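Local structure of galectin (Xenopus laevis, 3WUC) at residues I28-D38 / H49-S57; D42-C50 / F112-Y123. The protein is a skin lectin of the galectin family that binds a beta-galactoside disaccharide, consistent with a role in recognising lactose-type glycans. All blocks are in the same frame, centred on the assembly; numbering follows the deposited sequence.

Both contacts draw on strand 45-53 and meet at its middle, where His49 and Cys50 belong to each; they run to opposite sides of the chain's centre. Contact 1 is buried and follows the hairpin of strands 36-39 and 45-53: polar toward the sugar, with guanidinium groups and an amide round galactose, apolar on the inner side, where Phe35, Pro52 and Phe54 pack. Contact 2, partly buried, lies at the other end of the same strand, where the loop after strand 109-113 wraps round a bulge. No direct hydrogen bond joins its two segments; aliphatic groups, rings and one water do the work. Asp38 of contact 1 packs against Leu46 of contact 2.

Contact 1 (I28-D38 / H49-S57); sequences IAKGTNRFAVD and HCNPRFEYS. With GAL (beta-D-galactopyranose), chain D; GLC (alpha-D-glucopyranose), chain C.
Arg34 lays its guanidinium flat on one face of the Tyr56 ring, centres 3.9 Å apart and planes only 22° from parallel, a cation-pi stack. The chain is extended from CG to NE, which lays the guanidinium across the ring with NH1 and NH2 both donating to galactose O3; NH2 and the Tyr56 hydroxyl also meet the backbone oxygen of Met3. An amide suits position 51 because one end donates while the other accepts. Asn51 ND2 bonds Phe35 O at 2.7 Å, from above the carbonyl plane, which fixes the group's rotation and turns OD1 to the arginines: Arg34 NH1 approaches it in its own guanidinium plane, while Arg53 grips it side-on through NE (2.8 Å) and NH2. Arg53 NH1 also reaches glucose O3 at 2.6 Å. His49, with CG anti to the backbone N (chi1 165°), runs alongside Asp38; ND1 donates to the syn side of Asp38 OD1 at 2.6 Å, orienting NE2 to galactose O4 at 2.8 Å. On the inner side, Pro52 CD sits over the centre of the Phe35 ring, and the Phe54 ring has Ile28 CG2 at its edge and Thr32 CG2 against CE2 (3.8 Å). A histidine, asparagine and arginine on alternate residues of one strand, joined by Arg34 from the loop before its neighbour and directed at the axial O4 of galactose, are the hallmark of the galectin carbohydrate-recognition site.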
loop_
_atom_site.group_PDB
_atom_site.type_symbol
_atom_site.label_atom_id
_atom_site.label_comp_id
_atom_site.label_asym_id
_atom_site.label_seq_id
_atom_site.Cartn_x
_atom_site.Cartn_y
_atom_site.Cartn_z
ATOM N N ILE B 28 -2.288 13.047 -11.809
ATOM C CA ILE B 28 -3.125 13.770 -12.750
ATOM C C ILE B 28 -2.211 14.364 -13.803
ATOM O O ILE B 28 -1.140 14.915 -13.444
ATOM C CB ILE B 28 -3.928 14.866 -12.081
ATOM C CG1 ILE B 28 -4.849 14.288 -11.031
ATOM C CG2 ILE B 28 -4.741 15.630 -13.161
ATOM C CD1 ILE B 28 -5.298 15.311 -10.037
ATOM N N ALA B 29 -2.563 14.181 -15.099
ATOM C CA ALA B 29 -1.768 14.828 -16.137
ATOM C C ALA B 29 -1.522 16.349 -15.912
ATOM O O ALA B 29 -2.441 17.131 -15.646
ATOM C CB ALA B 29 -2.468 14.592 -17.441
ATOM N N LYS B 30 -0.259 16.742 -16.089
ATOM C CA LYS B 30 0.143 18.143 -15.876
ATOM C C LYS B 30 -0.549 19.031 -16.907
ATOM O O LYS B 30 -0.615 18.700 -18.090
ATOM C CB LYS B 30 1.674 18.350 -15.963
ATOM C CG LYS B 30 2.134 19.832 -15.827
ATOM C CD LYS B 30 1.958 20.423 -14.410
ATOM C CE LYS B 30 0.544 20.962 -14.073
ATOM N NZ LYS B 30 0.185 22.406 -14.331
ATOM N N GLY B 31 -1.152 20.083 -16.404
ATOM C CA GLY B 31 -1.703 21.160 -17.236
ATOM C C GLY B 31 -3.041 20.765 -17.839
ATOM O O GLY B 31 -3.629 21.493 -18.636
ATOM N N THR B 32 -3.616 19.659 -17.381
ATOM C CA THR B 32 -4.765 19.085 -18.069
ATOM C C THR B 32 -6.035 19.823 -17.752
ATOM O O THR B 32 -6.150 20.519 -16.720
ATOM C CB THR B 32 -4.950 17.613 -17.659
ATOM O OG1 THR B 32 -5.829 16.978 -18.593
ATOM C CG2 THR B 32 -5.539 17.519 -16.265
ATOM N N ASN B 33 -7.026 19.731 -18.664
ATOM C CA ASN B 33 -8.271 20.396 -18.406
ATOM C C ASN B 33 -9.240 19.658 -17.463
ATOM O O ASN B 33 -10.168 20.193 -16.952
ATOM C CB ASN B 33 -8.947 20.850 -19.699
ATOM C CG ASN B 33 -9.284 19.723 -20.637
ATOM O OD1 ASN B 33 -9.080 18.513 -20.382
ATOM N ND2 ASN B 33 -9.717 20.121 -21.830
ATOM N N ARG B 34 -9.071 18.330 -17.391
ATOM C CA ARG B 34 -10.002 17.474 -16.675
ATOM C C ARG B 34 -9.390 16.073 -16.673
ATOM O O ARG B 34 -8.501 15.741 -17.506
ATOM C CB ARG B 34 -11.387 17.474 -17.334
ATOM C CG ARG B 34 -11.454 16.742 -18.651
ATOM C CD ARG B 34 -12.850 16.824 -19.165
ATOM N NE ARG B 34 -13.027 16.165 -20.451
ATOM C CZ ARG B 34 -13.970 15.303 -20.736
ATOM N NH1 ARG B 34 -14.937 14.904 -19.900
ATOM N NH2 ARG B 34 -13.988 14.839 -22.019
ATOM N N PHE B 35 -9.869 15.272 -15.717
ATOM C CA PHE B 35 -9.504 13.844 -15.653
ATOM C C PHE B 35 -10.670 13.045 -15.188
ATOM O O PHE B 35 -11.657 13.544 -14.636
ATOM C CB PHE B 35 -8.251 13.621 -14.789
ATOM C CG PHE B 35 -8.462 13.672 -13.285
ATOM C CD1 PHE B 35 -8.469 14.863 -12.635
ATOM C CD2 PHE B 35 -8.653 12.511 -12.593
ATOM C CE1 PHE B 35 -8.622 14.903 -11.224
ATOM C CE2 PHE B 35 -8.874 12.511 -11.225
ATOM C CZ PHE B 35 -8.864 13.697 -10.564
ATOM N N ALA B 36 -10.676 11.734 -15.369
ATOM C CA ALA B 36 -11.783 10.933 -14.959
ATOM C C ALA B 36 -11.374 9.569 -14.501
ATOM O O ALA B 36 -10.380 8.995 -15.055
ATOM C CB ALA B 36 -12.789 10.733 -16.111
ATOM N N VAL B 37 -12.159 9.049 -13.571
ATOM C CA VAL B 37 -12.141 7.620 -13.201
ATOM C C VAL B 37 -13.562 7.123 -13.386
ATOM O O VAL B 37 -14.543 7.705 -12.938
ATOM C CB VAL B 37 -11.705 7.374 -11.725
ATOM C CG1 VAL B 37 -11.706 5.866 -11.467
ATOM C CG2 VAL B 37 -10.334 7.920 -11.479
ATOM N N ASP B 38 -13.701 6.071 -14.203
ATOM C CA ASP B 38 -14.964 5.511 -14.610
ATOM C C ASP B 38 -15.108 4.094 -14.119
ATOM O O ASP B 38 -14.164 3.272 -14.137
ATOM C CB ASP B 38 -15.049 5.385 -16.128
ATOM C CG ASP B 38 -15.017 6.698 -16.858
ATOM O OD1 ASP B 38 -15.490 7.738 -16.303
ATOM O OD2 ASP B 38 -14.543 6.710 -18.011
ATOM N N HIS B 49 -19.177 7.745 -13.619
ATOM C CA HIS B 49 -18.132 8.513 -14.283
ATOM C C HIS B 49 -17.814 9.689 -13.391
ATOM O O HIS B 49 -18.704 10.466 -13.138
ATOM C CB HIS B 49 -18.685 9.014 -15.624
ATOM C CG HIS B 49 -17.909 10.102 -16.321
ATOM N ND1 HIS B 49 -16.696 9.928 -16.954
ATOM C CD2 HIS B 49 -18.248 11.390 -16.608
ATOM C CE1 HIS B 49 -16.323 11.026 -17.564
ATOM N NE2 HIS B 49 -17.259 11.927 -17.382
ATOM N N CYS B 50 -16.610 9.734 -12.806
ATOM C CA CYS B 50 -16.200 10.774 -11.830
ATOM C C CYS B 50 -15.179 11.609 -12.551
ATOM O O CYS B 50 -14.083 11.182 -12.828
ATOM C CB CYS B 50 -15.595 10.081 -10.622
ATOM S SG CYS B 50 -14.992 11.248 -9.404
ATOM N N ASN B 51 -15.581 12.853 -12.868
ATOM C CA ASN B 51 -14.889 13.673 -13.761
ATOM C C ASN B 51 -14.534 15.078 -13.188
ATOM O O ASN B 51 -15.186 16.078 -13.472
ATOM C CB ASN B 51 -15.684 13.809 -15.061
ATOM C CG ASN B 51 -14.948 14.529 -16.214
ATOM O OD1 ASN B 51 -15.681 15.207 -17.024
ATOM N ND2 ASN B 51 -13.617 14.468 -16.328
ATOM N N PRO B 52 -13.501 15.152 -12.359
ATOM C CA PRO B 52 -13.103 16.489 -11.959
ATOM C C PRO B 52 -12.595 17.319 -13.134
ATOM O O PRO B 52 -11.795 16.893 -13.926
ATOM C CB PRO B 52 -12.003 16.213 -10.919
ATOM C CG PRO B 52 -12.191 14.780 -10.432
ATOM C CD PRO B 52 -12.685 14.117 -11.729
ATOM N N ARG B 53 -13.167 18.547 -13.271
ATOM C CA ARG B 53 -12.879 19.476 -14.349
ATOM C C ARG B 53 -12.209 20.723 -13.807
ATOM O O ARG B 53 -12.823 21.465 -13.017
ATOM C CB ARG B 53 -14.137 19.930 -15.019
ATOM C CG ARG B 53 -14.785 18.708 -15.751
ATOM C CD ARG B 53 -16.240 18.949 -16.179
ATOM N NE ARG B 53 -16.735 17.806 -16.970
ATOM C CZ ARG B 53 -17.769 17.858 -17.835
ATOM N NH1 ARG B 53 -18.494 18.998 -17.969
ATOM N NH2 ARG B 53 -18.089 16.790 -18.501
ATOM N N PHE B 54 -10.976 20.875 -14.236
ATOM C CA PHE B 54 -10.237 22.127 -13.963
ATOM C C PHE B 54 -10.923 23.278 -14.762
ATOM O O PHE B 54 -11.314 24.306 -14.184
ATOM C CB PHE B 54 -8.730 21.978 -14.256
ATOM C CG PHE B 54 -8.084 20.951 -13.428
ATOM C CD1 PHE B 54 -7.698 21.240 -12.140
ATOM C CD2 PHE B 54 -7.878 19.664 -13.925
ATOM C CE1 PHE B 54 -7.058 20.273 -11.350
ATOM C CE2 PHE B 54 -7.259 18.703 -13.136
ATOM C CZ PHE B 54 -6.841 19.047 -11.842
ATOM N N GLU B 55 -11.030 23.100 -16.057
ATOM C CA GLU B 55 -11.832 23.963 -16.927
ATOM C C GLU B 55 -12.282 23.195 -18.156
ATOM O O GLU B 55 -11.488 22.879 -19.006
ATOM C CB GLU B 55 -10.980 25.198 -17.315
ATOM C CG GLU B 55 -11.782 26.474 -17.442
ATOM C CD GLU B 55 -10.910 27.722 -17.470
ATOM O OE1 GLU B 55 -10.800 28.313 -18.568
ATOM O OE2 GLU B 55 -10.315 28.096 -16.416
ATOM N N TYR B 56 -13.572 22.919 -18.235
ATOM C CA TYR B 56 -14.142 22.210 -19.355
ATOM C C TYR B 56 -15.578 22.579 -19.461
ATOM O O TYR B 56 -16.315 22.591 -18.491
ATOM C CB TYR B 56 -13.938 20.699 -19.157
ATOM C CG TYR B 56 -14.406 19.836 -20.271
ATOM C CD1 TYR B 56 -13.530 19.500 -21.279
ATOM C CD2 TYR B 56 -15.706 19.354 -20.296
ATOM C CE1 TYR B 56 -13.954 18.730 -22.304
ATOM C CE2 TYR B 56 -16.165 18.557 -21.334
ATOM C CZ TYR B 56 -15.241 18.241 -22.322
ATOM O OH TYR B 56 -15.552 17.480 -23.389
ATOM N N SER B 57 -16.034 22.857 -20.683
ATOM C CA SER B 57 -17.394 23.254 -20.910
ATOM C C SER B 57 -17.705 24.472 -20.040
ATOM O O SER B 57 -16.848 25.349 -19.912
ATOM C CB SER B 57 -18.384 22.095 -20.730
ATOM O OG SER B 57 -19.746 22.485 -20.916
HETATM C C1 GAL D . -19.567 15.471 -21.708
HETATM C C2 GAL D . -18.125 15.104 -21.938
HETATM C C3 GAL D . -17.884 13.651 -21.594
HETATM C C4 GAL D . -18.414 13.372 -20.192
HETATM C C5 GAL D . -19.886 13.839 -20.117
HETATM C C6 GAL D . -20.430 13.609 -18.723
HETATM O O2 GAL D . -17.884 15.269 -23.358
HETATM O O3 GAL D . -16.550 13.288 -21.816
HETATM O O4 GAL D . -17.561 13.997 -19.199
HETATM O O5 GAL D . -19.925 15.232 -20.378
HETATM O O6 GAL D . -21.753 14.095 -18.570
HETATM C C1 GLC C . -22.611 19.800 -22.268
HETATM C C2 GLC C . -22.081 19.562 -20.845
HETATM C C3 GLC C . -20.793 18.739 -20.978
HETATM C C4 GLC C . -20.916 17.456 -21.809
HETATM C C5 GLC C . -21.550 17.785 -23.170
HETATM C C6 GLC C . -21.897 16.496 -23.924
HETATM O O1 GLC C . -21.635 20.614 -22.867
HETATM O O2 GLC C . -21.786 20.798 -20.230
HETATM O O3 GLC C . -20.449 18.351 -19.628
HETATM O O4 GLC C . -19.603 16.870 -21.972
HETATM O O5 GLC C . -22.748 18.581 -22.979
HETATM O O6 GLC C . -22.731 15.457 -23.322
#

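Contact 2 (D42-C50 / F112-Y123). With GAL (beta-D-galactopyranose), chain D.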
loop_
_atom_site.group_PDB
_atom_site.type_symbol
_atom_site.label_atom_id
_atom_site.label_comp_id
_atom_site.label_asym_id
_atom_site.label_seq_id
_atom_site.Cartn_x
_atom_site.Cartn_y
_atom_site.Cartn_z
ATOM N N ASP B 42 -18.628 -1.777 -18.925
ATOM C CA ASP B 42 -17.787 -1.568 -20.080
ATOM C C ASP B 42 -17.845 -0.092 -20.368
ATOM O O ASP B 42 -18.551 0.733 -19.624
ATOM C CB ASP B 42 -18.312 -2.442 -21.299
ATOM C CG ASP B 42 -19.805 -2.135 -21.679
ATOM O OD1 ASP B 42 -20.126 -0.995 -21.912
ATOM O OD2 ASP B 42 -20.640 -3.028 -21.682
ATOM N N SER B 43 -17.193 0.369 -21.413
ATOM C CA SER B 43 -17.049 1.782 -21.655
ATOM C C SER B 43 -18.395 2.465 -22.065
ATOM O O SER B 43 -18.542 3.689 -21.963
ATOM C CB SER B 43 -15.953 2.106 -22.658
ATOM O OG SER B 43 -16.367 1.644 -23.928
ATOM N N ARG B 44 -19.331 1.635 -22.490
ATOM C CA ARG B 44 -20.643 2.128 -22.885
ATOM C C ARG B 44 -21.638 2.191 -21.749
ATOM O O ARG B 44 -22.749 2.751 -21.887
ATOM C CB ARG B 44 -21.252 1.252 -24.040
ATOM C CG ARG B 44 -20.364 1.309 -25.249
ATOM C CD ARG B 44 -20.712 0.120 -26.147
ATOM N NE ARG B 44 -22.135 -0.065 -26.223
ATOM C CZ ARG B 44 -22.936 0.631 -26.992
ATOM N NH1 ARG B 44 -22.473 1.500 -27.888
ATOM N NH2 ARG B 44 -24.221 0.424 -26.871
ATOM N N ASN B 45 -21.346 1.551 -20.625
ATOM C CA ASN B 45 -22.285 1.369 -19.536
ATOM C C ASN B 45 -21.507 1.600 -18.247
ATOM O O ASN B 45 -20.962 0.657 -17.654
ATOM C CB ASN B 45 -22.923 0.004 -19.528
ATOM C CG ASN B 45 -23.811 -0.175 -20.734
ATOM O OD1 ASN B 45 -24.951 0.260 -20.757
ATOM N ND2 ASN B 45 -23.196 -0.661 -21.789
ATOM N N LEU B 46 -21.635 2.837 -17.803
ATOM C CA LEU B 46 -20.920 3.389 -16.603
ATOM C C LEU B 46 -21.917 3.647 -15.490
ATOM O O LEU B 46 -22.844 4.435 -15.623
ATOM C CB LEU B 46 -20.138 4.579 -16.955
ATOM C CG LEU B 46 -19.073 4.535 -18.095
ATOM C CD1 LEU B 46 -18.390 5.812 -18.444
ATOM C CD2 LEU B 46 -18.089 3.410 -17.695
ATOM N N ILE B 47 -21.719 3.029 -14.327
ATOM C CA ILE B 47 -22.514 3.348 -13.137
ATOM C C ILE B 47 -21.961 4.598 -12.470
ATOM O O ILE B 47 -22.771 5.270 -11.805
ATOM C CB ILE B 47 -22.606 2.157 -12.124
ATOM C CG1 ILE B 47 -23.755 2.262 -11.188
ATOM C CG2 ILE B 47 -21.267 1.884 -11.428
ATOM C CD1 ILE B 47 -25.096 2.041 -11.871
ATOM N N CYS B 48 -20.670 4.890 -12.645
ATOM C CA CYS B 48 -20.133 6.122 -12.115
ATOM C C CYS B 48 -18.984 6.615 -12.954
ATOM O O CYS B 48 -17.947 5.971 -13.026
ATOM C CB CYS B 48 -19.717 5.900 -10.658
ATOM S SG CYS B 48 -19.164 7.472 -9.869
ATOM N N HIS B 49 -19.177 7.745 -13.619
ATOM C CA HIS B 49 -18.132 8.513 -14.283
ATOM C C HIS B 49 -17.814 9.689 -13.391
ATOM O O HIS B 49 -18.704 10.466 -13.138
ATOM C CB HIS B 49 -18.685 9.014 -15.624
ATOM C CG HIS B 49 -17.909 10.102 -16.321
ATOM N ND1 HIS B 49 -16.696 9.928 -16.954
ATOM C CD2 HIS B 49 -18.248 11.390 -16.608
ATOM C CE1 HIS B 49 -16.323 11.026 -17.564
ATOM N NE2 HIS B 49 -17.259 11.927 -17.382
ATOM N N CYS B 50 -16.610 9.734 -12.806
ATOM C CA CYS B 50 -16.200 10.774 -11.830
ATOM C C CYS B 50 -15.179 11.609 -12.551
ATOM O O CYS B 50 -14.083 11.182 -12.828
ATOM C CB CYS B 50 -15.595 10.081 -10.622
ATOM S SG CYS B 50 -14.992 11.248 -9.404
ATOM N N PHE B 112 -23.745 8.837 -4.810
ATOM C CA PHE B 112 -24.170 8.755 -6.181
ATOM C C PHE B 112 -25.000 7.496 -6.293
ATOM O O PHE B 112 -24.497 6.356 -6.335
ATOM C CB PHE B 112 -22.958 8.775 -7.183
ATOM C CG PHE B 112 -23.330 9.082 -8.572
ATOM C CD1 PHE B 112 -23.956 10.266 -8.966
ATOM C CD2 PHE B 112 -23.158 8.118 -9.553
ATOM C CE1 PHE B 112 -24.352 10.536 -10.264
ATOM C CE2 PHE B 112 -23.495 8.380 -10.861
ATOM C CZ PHE B 112 -24.141 9.569 -11.249
ATOM N N THR B 113 -26.328 7.644 -6.351
ATOM C CA THR B 113 -27.191 6.462 -6.337
ATOM C C THR B 113 -27.027 5.688 -7.641
ATOM O O THR B 113 -26.855 6.328 -8.707
ATOM C CB THR B 113 -28.684 6.905 -6.260
ATOM O OG1 THR B 113 -28.857 7.689 -5.097
ATOM C CG2 THR B 113 -29.574 5.731 -6.160
ATOM N N CYS B 114 -27.070 4.336 -7.584
ATOM C CA CYS B 114 -27.015 3.547 -8.785
ATOM C C CYS B 114 -28.238 3.898 -9.680
ATOM O O CYS B 114 -29.362 3.760 -9.189
ATOM C CB CYS B 114 -27.030 2.074 -8.509
ATOM S SG CYS B 114 -25.448 1.476 -7.859
ATOM N N ARG B 115 -27.995 4.374 -10.876
ATOM C CA ARG B 115 -29.116 4.760 -11.781
ATOM C C ARG B 115 -29.699 3.615 -12.551
ATOM O O ARG B 115 -30.737 3.764 -13.157
ATOM C CB ARG B 115 -28.651 5.778 -12.705
ATOM C CG ARG B 115 -28.531 7.076 -11.854
ATOM C CD ARG B 115 -27.850 8.081 -12.655
ATOM N NE ARG B 115 -27.987 9.422 -12.098
ATOM C CZ ARG B 115 -27.456 10.486 -12.686
ATOM N NH1 ARG B 115 -27.627 11.714 -12.139
ATOM N NH2 ARG B 115 -26.717 10.339 -13.783
ATOM N N PHE B 116 -28.997 2.491 -12.581
ATOM C CA PHE B 116 -29.502 1.245 -13.198
ATOM C C PHE B 116 -29.074 0.062 -12.344
ATOM O O PHE B 116 -28.119 0.208 -11.590
ATOM C CB PHE B 116 -29.084 1.086 -14.679
ATOM C CG PHE B 116 -27.589 1.150 -14.945
ATOM C CD1 PHE B 116 -26.795 0.013 -14.877
ATOM C CD2 PHE B 116 -26.961 2.358 -15.229
ATOM C CE1 PHE B 116 -25.406 0.096 -15.113
ATOM C CE2 PHE B 116 -25.616 2.420 -15.501
ATOM C CZ PHE B 116 -24.844 1.300 -15.402
ATOM N N PRO B 117 -29.784 -1.079 -12.383
ATOM C CA PRO B 117 -29.417 -2.191 -11.554
ATOM C C PRO B 117 -28.046 -2.751 -11.967
ATOM O O PRO B 117 -27.740 -2.908 -13.191
ATOM C CB PRO B 117 -30.543 -3.214 -11.788
ATOM C CG PRO B 117 -31.735 -2.333 -12.049
ATOM C CD PRO B 117 -31.167 -1.269 -12.912
ATOM N N ILE B 118 -27.200 -2.927 -10.972
ATOM C CA ILE B 118 -25.858 -3.516 -11.214
ATOM C C ILE B 118 -25.393 -4.233 -9.972
ATOM O O ILE B 118 -25.532 -3.755 -8.916
ATOM C CB ILE B 118 -24.842 -2.450 -11.663
ATOM C CG1 ILE B 118 -23.473 -3.089 -11.968
ATOM C CG2 ILE B 118 -24.790 -1.353 -10.622
ATOM C CD1 ILE B 118 -22.590 -2.155 -12.782
ATOM N N GLU B 119 -24.873 -5.444 -10.105
ATOM C CA GLU B 119 -24.413 -6.205 -8.948
ATOM C C GLU B 119 -22.891 -6.355 -8.934
ATOM O O GLU B 119 -22.361 -6.648 -7.925
ATOM C CB GLU B 119 -25.069 -7.576 -8.837
ATOM C CG GLU B 119 -26.526 -7.434 -8.269
ATOM C CD GLU B 119 -26.594 -6.684 -6.874
ATOM O OE1 GLU B 119 -25.919 -7.096 -5.859
ATOM O OE2 GLU B 119 -27.337 -5.675 -6.751
ATOM N N VAL B 120 -22.249 -6.166 -10.068
ATOM C CA VAL B 120 -20.771 -6.315 -10.179
ATOM C C VAL B 120 -20.240 -5.245 -11.071
ATOM O O VAL B 120 -20.703 -5.061 -12.200
ATOM C CB VAL B 120 -20.368 -7.711 -10.705
ATOM C CG1 VAL B 120 -18.860 -7.862 -10.774
ATOM C CG2 VAL B 120 -20.954 -8.806 -9.856
ATOM N N ILE B 121 -19.242 -4.514 -10.588
ATOM C CA ILE B 121 -18.431 -3.622 -11.413
ATOM C C ILE B 121 -17.226 -4.310 -11.911
ATOM O O ILE B 121 -16.379 -4.811 -11.157
ATOM C CB ILE B 121 -17.991 -2.326 -10.609
ATOM C CG1 ILE B 121 -19.321 -1.569 -10.282
ATOM C CG2 ILE B 121 -16.948 -1.487 -11.367
ATOM C CD1 ILE B 121 -19.053 -0.468 -9.344
ATOM N N ASN B 122 -17.186 -4.499 -13.189
ATOM C CA ASN B 122 -16.073 -5.160 -13.786
ATOM C C ASN B 122 -15.092 -4.306 -14.571
ATOM O O ASN B 122 -13.975 -4.716 -14.956
ATOM C CB ASN B 122 -16.581 -6.256 -14.728
ATOM C CG ASN B 122 -16.921 -7.540 -14.047
ATOM O OD1 ASN B 122 -16.148 -8.066 -13.186
ATOM N ND2 ASN B 122 -18.089 -8.052 -14.345
ATOM N N TYR B 123 -15.505 -3.075 -14.950
ATOM C CA TYR B 123 -14.753 -2.180 -15.700
ATOM C C TYR B 123 -14.420 -0.925 -14.922
ATOM O O TYR B 123 -15.284 -0.355 -14.262
ATOM C CB TYR B 123 -15.573 -1.730 -16.960
ATOM C CG TYR B 123 -14.974 -0.683 -17.859
ATOM C CD1 TYR B 123 -14.067 -0.959 -18.889
ATOM C CD2 TYR B 123 -15.337 0.652 -17.751
ATOM C CE1 TYR B 123 -13.565 -0.013 -19.729
ATOM C CE2 TYR B 123 -14.817 1.627 -18.566
ATOM C CZ TYR B 123 -13.952 1.329 -19.585
ATOM O OH TYR B 123 -13.439 2.331 -20.378
HETATM C C1 GAL D . -19.567 15.471 -21.708
HETATM C C2 GAL D . -18.125 15.104 -21.938
HETATM C C3 GAL D . -17.884 13.651 -21.594
HETATM C C4 GAL D . -18.414 13.372 -20.192
HETATM C C5 GAL D . -19.886 13.839 -20.117
HETATM C C6 GAL D . -20.430 13.609 -18.723
HETATM O O2 GAL D . -17.884 15.269 -23.358
HETATM O O3 GAL D . -16.550 13.288 -21.816
HETATM O O4 GAL D . -17.561 13.997 -19.199
HETATM O O5 GAL D . -19.925 15.232 -20.378
HETATM O O6 GAL D . -21.753 14.095 -18.570
HETATM O O HOH W 1 -25.412 5.540 -11.091
#
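Phe116 receives Ile47 CD1 over the centre of one ring face, a CH-pi contact 3.6 Å from the centroid and 10° off the normal, while Leu46 O lies at the ring's edge, 3.4 Å from CE2. The Phe112 ring presents its edge to a carbonyl, CE2 standing 3.3 Å from Ile47 O, and Cys48 SG approaches that ring obliquely. Phe112 CZ lies over the centre of one face of the Arg115 guanidinium, whose NH1 bonds Ile75 O. On one face of Tyr123 rests the backbone of Asp42 and Ser43, with Ser43 N above the ring centre, and Leu46 CD2 touches CE2. Ile47 is the hub. With CG1 anti to the backbone N (chi1 -159°) and chi2 near 70°, CD1 reaches the Phe116 face and also touches Ile118 CG2, 3.6 Å away, while CG1 meets Cys114 SG. The other branch, CG2, turns to Ile121 CD1 at 3.8 Å; a beta-branched residue suits a place with two directions to fill. Ile47 and Cys48 both face Leu39, forming a classic beta bulge in strand 45-53 of the galectin beta-sandwich, and the loop between strands 109-113 and 120-127 closes over it. A water links the backbones, donating to Ile47 O (2.7 Å) and Thr113 O and accepting from Arg115 N. Asp42 OD1 closes an Asx turn: Arg44 N uses its anti lone pair and Asn45 ND2 its syn one.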